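Local coordinates for ribosome inactivating type 1 protein (Iris hollandica, PDB 3MVG) that belongs to the type 1 ribosome-inactivating proteins, the single-chain class of this protein family, at residues E161-E169 with T240-L248; G125-L136 with S147-L158. One frame throughout, in Å; residues are numbered along the deposited sequence.

Interaction 1 (E161-E169 with T240-L248); sequences ETARFRAIE and TFCGLALLL
Arg166 N gives its hydrogen to Gly243 O at 2.8 Å, and the N-H of Ala245 goes back to Arg164 O; between them Phe165 and Leu244 form a single beta bridge. The side chain of Arg166 leaves with CG anti to its carbonyl carbon (chi1 -66°) and stays extended to NE, a path that carries it past Ala245. Its CB and CG lie against Gly243 O, CG and CD pass the methyl of Ala245, and NE comes within 3.6 Å of Ala245 CB. At the tip, NH2 bonds to Gln21 and to a water lying in the guanidinium plane, which in turn donates to Ala245 O, so a third link is made through solvent. The Phe165 ring presents its edge to the carbonyl of Cys242, CD1 to O 3.6 Å, while CE1 touches Leu244 CD1. Ala167 CB presses on Cys242 O at 3.2 Å. Gly243 turns with a positive phi of 63°. Asn174 of the second subunit packs on Arg166. Phe165 ends helix 146-164 and N-caps helix 166-173: a one-residue break between consecutive helices, held in a largely buried contact to the chain after helix 235-240 by an isolated beta bridge.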
loop_
_atom_site.group_PDB
_atom_site.type_symbol
_atom_site.label_atom_id
_atom_site.label_comp_id
_atom_site.label_asym_id
_atom_site.label_seq_id
_atom_site.Cartn_x
_atom_site.Cartn_y
_atom_site.Cartn_z
ATOM N N GLU A 161 -10.491 -9.926 -1.406
ATOM C CA GLU A 161 -10.651 -8.528 -0.998
ATOM C C GLU A 161 -9.395 -7.705 -1.226
ATOM O O GLU A 161 -9.477 -6.538 -1.599
ATOM C CB GLU A 161 -11.127 -8.393 0.449
ATOM C CG GLU A 161 -12.472 -9.067 0.763
ATOM C CD GLU A 161 -13.688 -8.414 0.129
ATOM O OE1 GLU A 161 -13.548 -7.458 -0.665
ATOM O OE2 GLU A 161 -14.802 -8.874 0.446
ATOM N N THR A 162 -8.229 -8.300 -0.980
ATOM C CA THR A 162 -6.958 -7.641 -1.285
ATOM C C THR A 162 -6.739 -7.486 -2.801
ATOM O O THR A 162 -6.164 -6.489 -3.240
ATOM C CB THR A 162 -5.791 -8.400 -0.657
ATOM O OG1 THR A 162 -5.902 -9.766 -1.050
ATOM C CG2 THR A 162 -5.812 -8.295 0.874
ATOM N N ALA A 163 -7.197 -8.455 -3.595
ATOM C CA ALA A 163 -7.155 -8.286 -5.053
ATOM C C ALA A 163 -8.021 -7.079 -5.462
ATOM O O ALA A 163 -7.632 -6.292 -6.315
ATOM C CB ALA A 163 -7.645 -9.543 -5.765
ATOM N N ARG A 164 -9.195 -6.937 -4.841
ATOM C CA ARG A 164 -10.121 -5.842 -5.154
ATOM C C ARG A 164 -9.626 -4.489 -4.660
ATOM O O ARG A 164 -9.870 -3.472 -5.315
ATOM C CB ARG A 164 -11.490 -6.116 -4.545
ATOM C CG ARG A 164 -12.257 -7.251 -5.188
ATOM C CD ARG A 164 -13.478 -7.516 -4.347
ATOM N NE ARG A 164 -14.371 -8.515 -4.920
ATOM C CZ ARG A 164 -15.485 -8.934 -4.328
ATOM N NH1 ARG A 164 -15.835 -8.455 -3.144
ATOM N NH2 ARG A 164 -16.248 -9.830 -4.926
ATOM N N PHE A 165 -8.950 -4.471 -3.509
ATOM C CA PHE A 165 -8.560 -3.212 -2.858
ATOM C C PHE A 165 -7.117 -3.225 -2.399
ATOM O O PHE A 165 -6.758 -3.928 -1.432
ATOM C CB PHE A 165 -9.423 -2.925 -1.629
ATOM C CG PHE A 165 -10.857 -2.637 -1.935
ATOM C CD1 PHE A 165 -11.243 -1.385 -2.406
ATOM C CD2 PHE A 165 -11.825 -3.602 -1.731
ATOM C CE1 PHE A 165 -12.582 -1.106 -2.682
ATOM C CE2 PHE A 165 -13.159 -3.327 -1.997
ATOM C CZ PHE A 165 -13.535 -2.080 -2.468
ATOM N N ARG A 166 -6.294 -2.406 -3.040
ATOM C CA ARG A 166 -4.906 -2.254 -2.621
ATOM C C ARG A 166 -4.792 -1.669 -1.217
ATOM O O ARG A 166 -3.772 -1.881 -0.550
ATOM C CB ARG A 166 -4.117 -1.431 -3.640
ATOM C CG ARG A 166 -3.996 -2.142 -4.967
ATOM C CD ARG A 166 -3.460 -1.243 -6.056
ATOM N NE ARG A 166 -3.512 -1.894 -7.360
ATOM C CZ ARG A 166 -2.586 -2.724 -7.839
ATOM N NH1 ARG A 166 -1.483 -2.998 -7.140
ATOM N NH2 ARG A 166 -2.780 -3.282 -9.024
ATOM N N ALA A 167 -5.817 -0.958 -0.753
ATOM C CA ALA A 167 -5.797 -0.451 0.624
ATOM C C ALA A 167 -5.808 -1.597 1.627
ATOM O O ALA A 167 -5.206 -1.490 2.701
ATOM C CB ALA A 167 -6.957 0.484 0.881
ATOM N N ILE A 168 -6.485 -2.688 1.287
ATOM C CA ILE A 168 -6.495 -3.868 2.158
ATOM C C ILE A 168 -5.172 -4.635 2.031
ATOM O O ILE A 168 -4.595 -5.049 3.042
ATOM C CB ILE A 168 -7.731 -4.769 1.921
ATOM C CG1 ILE A 168 -9.013 -3.927 2.012
ATOM C CG2 ILE A 168 -7.746 -5.931 2.932
ATOM C CD1 ILE A 168 -10.293 -4.688 1.707
ATOM N N GLU A 169 -4.683 -4.810 0.804
ATOM C CA GLU A 169 -3.344 -5.356 0.581
ATOM C C GLU A 169 -2.304 -4.651 1.456
ATOM O O GLU A 169 -1.464 -5.302 2.083
ATOM C CB GLU A 169 -2.962 -5.218 -0.889
ATOM C CG GLU A 169 -1.552 -5.672 -1.174
ATOM C CD GLU A 169 -1.149 -5.487 -2.615
ATOM O OE1 GLU A 169 -0.037 -5.915 -2.978
ATOM O OE2 GLU A 169 -1.943 -4.930 -3.402
ATOM N N THR A 240 -6.897 6.021 -5.809
ATOM C CA THR A 240 -5.761 6.430 -4.972
ATOM C C THR A 240 -5.973 6.152 -3.485
ATOM O O THR A 240 -5.105 5.571 -2.829
ATOM C CB THR A 240 -5.451 7.928 -5.162
ATOM O OG1 THR A 240 -5.154 8.169 -6.539
ATOM C CG2 THR A 240 -4.268 8.372 -4.328
ATOM N N PHE A 241 -7.110 6.594 -2.956
ATOM C CA PHE A 241 -7.402 6.468 -1.534
ATOM C C PHE A 241 -7.895 5.068 -1.187
ATOM O O PHE A 241 -7.387 4.438 -0.266
ATOM C CB PHE A 241 -8.418 7.542 -1.119
ATOM C CG PHE A 241 -8.821 7.482 0.328
ATOM C CD1 PHE A 241 -8.106 8.184 1.291
ATOM C CD2 PHE A 241 -9.925 6.741 0.726
ATOM C CE1 PHE A 241 -8.484 8.135 2.636
ATOM C CE2 PHE A 241 -10.307 6.687 2.064
ATOM C CZ PHE A 241 -9.584 7.383 3.017
ATOM N N CYS A 242 -8.890 4.580 -1.919
ATOM C CA CYS A 242 -9.436 3.244 -1.658
ATOM C C CYS A 242 -8.537 2.139 -2.194
ATOM O O CYS A 242 -8.650 0.984 -1.786
ATOM C CB CYS A 242 -10.824 3.094 -2.280
ATOM S SG CYS A 242 -12.045 4.297 -1.748
ATOM N N GLY A 243 -7.668 2.481 -3.137
ATOM C CA GLY A 243 -6.895 1.460 -3.832
ATOM C C GLY A 243 -7.779 0.518 -4.631
ATOM O O GLY A 243 -7.452 -0.649 -4.816
ATOM N N LEU A 244 -8.913 1.019 -5.125
ATOM C CA LEU A 244 -9.805 0.198 -5.940
ATOM C C LEU A 244 -9.012 -0.344 -7.128
ATOM O O LEU A 244 -8.441 0.433 -7.894
ATOM C CB LEU A 244 -11.014 1.011 -6.394
ATOM C CG LEU A 244 -12.039 0.287 -7.256
ATOM C CD1 LEU A 244 -12.683 -0.866 -6.508
ATOM C CD2 LEU A 244 -13.094 1.295 -7.709
ATOM N N ALA A 245 -8.975 -1.671 -7.274
ATOM C CA ALA A 245 -7.980 -2.309 -8.132
ATOM C C ALA A 245 -8.554 -3.255 -9.163
ATOM O O ALA A 245 -7.835 -3.717 -10.045
ATOM C CB ALA A 245 -6.932 -3.033 -7.279
ATOM N N LEU A 246 -9.836 -3.572 -9.017
ATOM C CA LEU A 246 -10.603 -4.370 -9.972
ATOM C C LEU A 246 -12.011 -3.820 -9.965
ATOM O O LEU A 246 -12.512 -3.444 -8.901
ATOM C CB LEU A 246 -10.672 -5.845 -9.556
ATOM C CG LEU A 246 -9.372 -6.634 -9.433
ATOM C CD1 LEU A 246 -9.641 -7.982 -8.797
ATOM C CD2 LEU A 246 -8.721 -6.795 -10.795
ATOM N N LEU A 247 -12.649 -3.794 -11.131
ATOM C CA LEU A 247 -14.016 -3.285 -11.237
ATOM C C LEU A 247 -14.994 -4.386 -11.582
ATOM O O LEU A 247 -14.817 -5.096 -12.577
ATOM C CB LEU A 247 -14.122 -2.200 -12.311
ATOM C CG LEU A 247 -13.207 -0.992 -12.208
ATOM C CD1 LEU A 247 -13.339 -0.176 -13.473
ATOM C CD2 LEU A 247 -13.499 -0.151 -10.988
ATOM N N LEU A 248 -16.045 -4.513 -10.769
ATOM C CA LEU A 248 -17.182 -5.359 -11.130
ATOM C C LEU A 248 -17.883 -4.735 -12.338
ATOM O O LEU A 248 -18.339 -3.592 -12.255
ATOM C CB LEU A 248 -18.156 -5.473 -9.955
ATOM C CG LEU A 248 -19.367 -6.376 -10.188
ATOM C CD1 LEU A 248 -18.938 -7.837 -10.324
ATOM C CD2 LEU A 248 -20.340 -6.214 -9.044
HETATM O O HOH W 1 -5.274 -2.579 -10.327
#

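Interaction 2 (G125-L136 with S147-L158); sequences GINPLATAITTL and SVARSLIVLIQL. Unlike the reference sequence in segment 125-136: Thr134 (reference Ser).
Helices 126-138 and 146-164 pack here as a buried pair, successive along the chain and running roughly antiparallel, with segment axes 8.8 Å apart at closest and a crossing angle of -135°. Small residues allow the close approach: Ala132 and Ser151 meet with CB atoms 3.8 Å apart, and the Ala132 methyl also rests on Leu155 CG and Val154 CG1. Two leucines interlock as knobs into holes. Leu155 fits among Leu129, Ala132, Ile133 and Leu136, while Leu136 enters the hollow of Val148, Ser151, Leu152 and Leu155. These knobs meet tip to tip, CD1 to CD1 at 3.7 Å, whereas the side chains of Leu136 and Val148 cross at about a right angle, CD2 meeting CG1. At one end Leu158 CD1 touches Gly125 O and Leu129 CB. At the other, Thr135 turns CB and CG2 to Ser151 OG, with CB only 3.3 Å from it. Both hydroxyls donate within their own helices, to carbonyls that also accept the same residue's backbone N-H: Thr135 OG1 from above the plane of Thr131 C=O, 38° out of it, Ser151 OG nearly in line with Ser147 C=O (162°). Strand 72-78 lies against the pair, Tyr76 touching Leu136 and Val148, while helix 108-115 packs on Ala149, Ile153 and Ile156 of helix 146-164.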
loop_
_atom_site.group_PDB
_atom_site.type_symbol
_atom_site.label_atom_id
_atom_site.label_comp_id
_atom_site.label_asym_id
_atom_site.label_seq_id
_atom_site.Cartn_x
_atom_site.Cartn_y
_atom_site.Cartn_z
ATOM N N GLY A 125 -3.485 -12.201 8.670
ATOM C CA GLY A 125 -2.033 -12.140 8.527
ATOM C C GLY A 125 -1.582 -13.445 7.917
ATOM O O GLY A 125 -2.416 -14.294 7.576
ATOM N N ILE A 126 -0.268 -13.628 7.801
ATOM C CA ILE A 126 0.267 -14.836 7.182
ATOM C C ILE A 126 0.034 -16.087 8.034
ATOM O O ILE A 126 -0.275 -17.141 7.490
ATOM C CB ILE A 126 1.741 -14.629 6.726
ATOM C CG1 ILE A 126 1.838 -13.464 5.725
ATOM C CG2 ILE A 126 2.364 -15.922 6.172
ATOM C CD1 ILE A 126 0.937 -13.574 4.496
ATOM N N ASN A 127 0.140 -15.980 9.354
ATOM C CA ASN A 127 -0.183 -17.142 10.179
ATOM C C ASN A 127 -1.664 -17.547 10.091
ATOM O O ASN A 127 -1.950 -18.720 9.897
ATOM C CB ASN A 127 0.302 -16.983 11.621
ATOM C CG ASN A 127 1.783 -17.273 11.771
ATOM O OD1 ASN A 127 2.257 -18.342 11.383
ATOM N ND2 ASN A 127 2.518 -16.325 12.342
ATOM N N PRO A 128 -2.606 -16.580 10.184
ATOM C CA PRO A 128 -4.015 -16.945 9.933
ATOM C C PRO A 128 -4.244 -17.540 8.554
ATOM O O PRO A 128 -5.037 -18.466 8.414
ATOM C CB PRO A 128 -4.756 -15.618 10.112
ATOM C CG PRO A 128 -3.938 -14.908 11.142
ATOM C CD PRO A 128 -2.501 -15.251 10.820
ATOM N N LEU A 129 -3.542 -17.024 7.548
ATOM C CA LEU A 129 -3.646 -17.545 6.187
ATOM C C LEU A 129 -3.220 -19.022 6.143
ATOM O O LEU A 129 -3.934 -19.872 5.607
ATOM C CB LEU A 129 -2.802 -16.691 5.233
ATOM C CG LEU A 129 -3.204 -16.634 3.758
ATOM C CD1 LEU A 129 -2.448 -15.531 3.032
ATOM C CD2 LEU A 129 -2.978 -17.966 3.072
ATOM N N ALA A 130 -2.062 -19.321 6.731
ATOM C CA ALA A 130 -1.565 -20.701 6.813
ATOM C C ALA A 130 -2.530 -21.605 7.573
ATOM O O ALA A 130 -2.833 -22.708 7.123
ATOM C CB ALA A 130 -0.187 -20.735 7.453
ATOM N N THR A 131 -3.043 -21.122 8.696
ATOM C CA THR A 131 -3.975 -21.906 9.498
ATOM C C THR A 131 -5.267 -22.203 8.733
ATOM O O THR A 131 -5.797 -23.316 8.800
ATOM C CB THR A 131 -4.255 -21.196 10.819
ATOM O OG1 THR A 131 -3.036 -21.158 11.568
ATOM C CG2 THR A 131 -5.329 -21.924 11.627
ATOM N N ALA A 132 -5.757 -21.222 7.983
ATOM C CA ALA A 132 -6.965 -21.402 7.188
ATOM C C ALA A 132 -6.741 -22.458 6.106
ATOM O O ALA A 132 -7.610 -23.303 5.873
ATOM C CB ALA A 132 -7.407 -20.068 6.587
ATOM N N ILE A 133 -5.583 -22.416 5.449
ATOM C CA ILE A 133 -5.252 -23.436 4.458
ATOM C C ILE A 133 -5.223 -24.824 5.089
ATOM O O ILE A 133 -5.826 -25.761 4.567
ATOM C CB ILE A 133 -3.902 -23.160 3.772
ATOM C CG1 ILE A 133 -3.938 -21.839 2.997
ATOM C CG2 ILE A 133 -3.514 -24.326 2.856
ATOM C CD1 ILE A 133 -2.530 -21.303 2.704
ATOM N N THR A 134 -4.525 -24.955 6.216
ATOM C CA THR A 134 -4.417 -26.252 6.900
ATOM C C THR A 134 -5.793 -26.771 7.301
ATOM O O THR A 134 -6.084 -27.966 7.155
ATOM C CB THR A 134 -3.529 -26.155 8.148
ATOM O OG1 THR A 134 -2.210 -25.773 7.765
ATOM C CG2 THR A 134 -3.435 -27.483 8.853
ATOM N N THR A 135 -6.632 -25.873 7.807
ATOM C CA THR A 135 -7.964 -26.244 8.273
ATOM C C THR A 135 -8.804 -26.792 7.127
ATOM O O THR A 135 -9.409 -27.862 7.250
ATOM C CB THR A 135 -8.658 -25.059 8.956
ATOM O OG1 THR A 135 -7.876 -24.651 10.085
ATOM C CG2 THR A 135 -10.045 -25.444 9.446
ATOM N N LEU A 136 -8.814 -26.097 5.993
ATOM C CA LEU A 136 -9.538 -26.585 4.839
ATOM C C LEU A 136 -8.901 -27.850 4.283
ATOM O O LEU A 136 -9.603 -28.756 3.834
ATOM C CB LEU A 136 -9.633 -25.513 3.756
ATOM C CG LEU A 136 -10.473 -24.277 4.113
ATOM C CD1 LEU A 136 -10.684 -23.431 2.872
ATOM C CD2 LEU A 136 -11.831 -24.647 4.733
ATOM N N SER A 147 -15.510 -24.297 11.263
ATOM C CA SER A 147 -14.126 -23.952 10.924
ATOM C C SER A 147 -13.916 -23.752 9.432
ATOM O O SER A 147 -12.965 -23.075 9.036
ATOM C CB SER A 147 -13.153 -25.002 11.463
ATOM O OG SER A 147 -13.300 -26.233 10.779
ATOM N N VAL A 148 -14.787 -24.327 8.607
ATOM C CA VAL A 148 -14.730 -24.101 7.163
ATOM C C VAL A 148 -15.126 -22.657 6.870
ATOM O O VAL A 148 -14.421 -21.936 6.159
ATOM C CB VAL A 148 -15.647 -25.069 6.391
ATOM C CG1 VAL A 148 -15.625 -24.776 4.887
ATOM C CG2 VAL A 148 -15.217 -26.490 6.639
ATOM N N ALA A 149 -16.251 -22.219 7.427
ATOM C CA ALA A 149 -16.679 -20.838 7.256
ATOM C C ALA A 149 -15.648 -19.861 7.815
ATOM O O ALA A 149 -15.339 -18.851 7.175
ATOM C CB ALA A 149 -18.040 -20.618 7.901
ATOM N N ARG A 150 -15.103 -20.157 8.996
ATOM C CA ARG A 150 -14.097 -19.276 9.583
ATOM C C ARG A 150 -12.877 -19.148 8.663
ATOM O O ARG A 150 -12.369 -18.049 8.419
ATOM C CB ARG A 150 -13.653 -19.784 10.954
ATOM C CG ARG A 150 -12.872 -18.742 11.731
ATOM C CD ARG A 150 -12.027 -19.359 12.835
ATOM N NE ARG A 150 -11.371 -18.323 13.633
ATOM C CZ ARG A 150 -10.268 -17.665 13.262
ATOM N NH1 ARG A 150 -9.675 -17.922 12.099
ATOM N NH2 ARG A 150 -9.767 -16.727 14.052
ATOM N N SER A 151 -12.427 -20.283 8.134
ATOM C CA SER A 151 -11.250 -20.302 7.263
ATOM C C SER A 151 -11.501 -19.580 5.952
ATOM O O SER A 151 -10.624 -18.871 5.454
ATOM C CB SER A 151 -10.778 -21.733 7.025
ATOM O OG SER A 151 -10.400 -22.324 8.268
ATOM N N LEU A 152 -12.705 -19.728 5.406
ATOM C CA LEU A 152 -13.081 -19.004 4.198
ATOM C C LEU A 152 -13.150 -17.496 4.415
ATOM O O LEU A 152 -12.772 -16.732 3.540
ATOM C CB LEU A 152 -14.387 -19.541 3.621
ATOM C CG LEU A 152 -14.271 -20.886 2.904
ATOM C CD1 LEU A 152 -15.656 -21.454 2.630
ATOM C CD2 LEU A 152 -13.458 -20.789 1.613
ATOM N N ILE A 153 -13.580 -17.060 5.591
ATOM C CA ILE A 153 -13.559 -15.632 5.914
ATOM C C ILE A 153 -12.134 -15.085 5.794
ATOM O O ILE A 153 -11.913 -14.011 5.226
ATOM C CB ILE A 153 -14.135 -15.370 7.326
ATOM C CG1 ILE A 153 -15.651 -15.576 7.302
ATOM C CG2 ILE A 153 -13.800 -13.964 7.805
ATOM C CD1 ILE A 153 -16.301 -15.628 8.679
ATOM N N VAL A 154 -11.169 -15.824 6.344
ATOM C CA VAL A 154 -9.760 -15.433 6.283
ATOM C C VAL A 154 -9.270 -15.416 4.829
ATOM O O VAL A 154 -8.703 -14.425 4.362
ATOM C CB VAL A 154 -8.878 -16.369 7.150
ATOM C CG1 VAL A 154 -7.393 -16.077 6.950
ATOM C CG2 VAL A 154 -9.240 -16.229 8.628
ATOM N N LEU A 155 -9.512 -16.504 4.107
ATOM C CA LEU A 155 -8.985 -16.638 2.740
ATOM C C LEU A 155 -9.632 -15.680 1.748
ATOM O O LEU A 155 -8.943 -15.104 0.916
ATOM C CB LEU A 155 -9.094 -18.080 2.254
ATOM C CG LEU A 155 -8.249 -19.059 3.073
ATOM C CD1 LEU A 155 -8.458 -20.487 2.605
ATOM C CD2 LEU A 155 -6.760 -18.697 3.089
ATOM N N ILE A 156 -10.949 -15.502 1.845
ATOM C CA ILE A 156 -11.642 -14.546 0.995
ATOM C C ILE A 156 -11.066 -13.144 1.184
ATOM O O ILE A 156 -10.795 -12.436 0.208
ATOM C CB ILE A 156 -13.165 -14.582 1.226
ATOM C CG1 ILE A 156 -13.740 -15.882 0.650
ATOM C CG2 ILE A 156 -13.833 -13.348 0.607
ATOM C CD1 ILE A 156 -15.138 -16.235 1.139
ATOM N N GLN A 157 -10.848 -12.741 2.423
ATOM C CA GLN A 157 -10.302 -11.414 2.656
ATOM C C GLN A 157 -8.870 -11.260 2.168
ATOM O O GLN A 157 -8.516 -10.215 1.636
ATOM C CB GLN A 157 -10.434 -11.013 4.113
ATOM C CG GLN A 157 -11.866 -10.777 4.533
ATOM C CD GLN A 157 -11.950 -10.331 5.959
ATOM O OE1 GLN A 157 -12.098 -9.141 6.247
ATOM N NE2 GLN A 157 -11.817 -11.277 6.873
ATOM N N LEU A 158 -8.052 -12.297 2.327
ATOM C CA LEU A 158 -6.635 -12.209 1.973
ATOM C C LEU A 158 -6.336 -12.521 0.514
ATOM O O LEU A 158 -5.194 -12.333 0.068
ATOM C CB LEU A 158 -5.783 -13.066 2.916
ATOM C CG LEU A 158 -5.831 -12.611 4.375
ATOM C CD1 LEU A 158 -5.063 -13.585 5.247
ATOM C CD2 LEU A 158 -5.252 -11.219 4.514
#

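How the interactions relate
From the N terminus, interaction 2 comes first: it closes a short loop, with ten residues between its segments, and folds helix 146-164 back on helix 126-138. Interaction 1 opens only after that loop has closed, so the two are in series and neither crosses the other. Its own loop is long, spanning 70 residues that include helices 192-199 and 201-210, and brings the chain after helix 235-240 back to the end of helix 146-164. That helix carries both contacts, whose centres lie about 20 Å apart on opposite sides of the chain's centre. It therefore connects the region beside strand 72-78 with the C-terminal part of the fold.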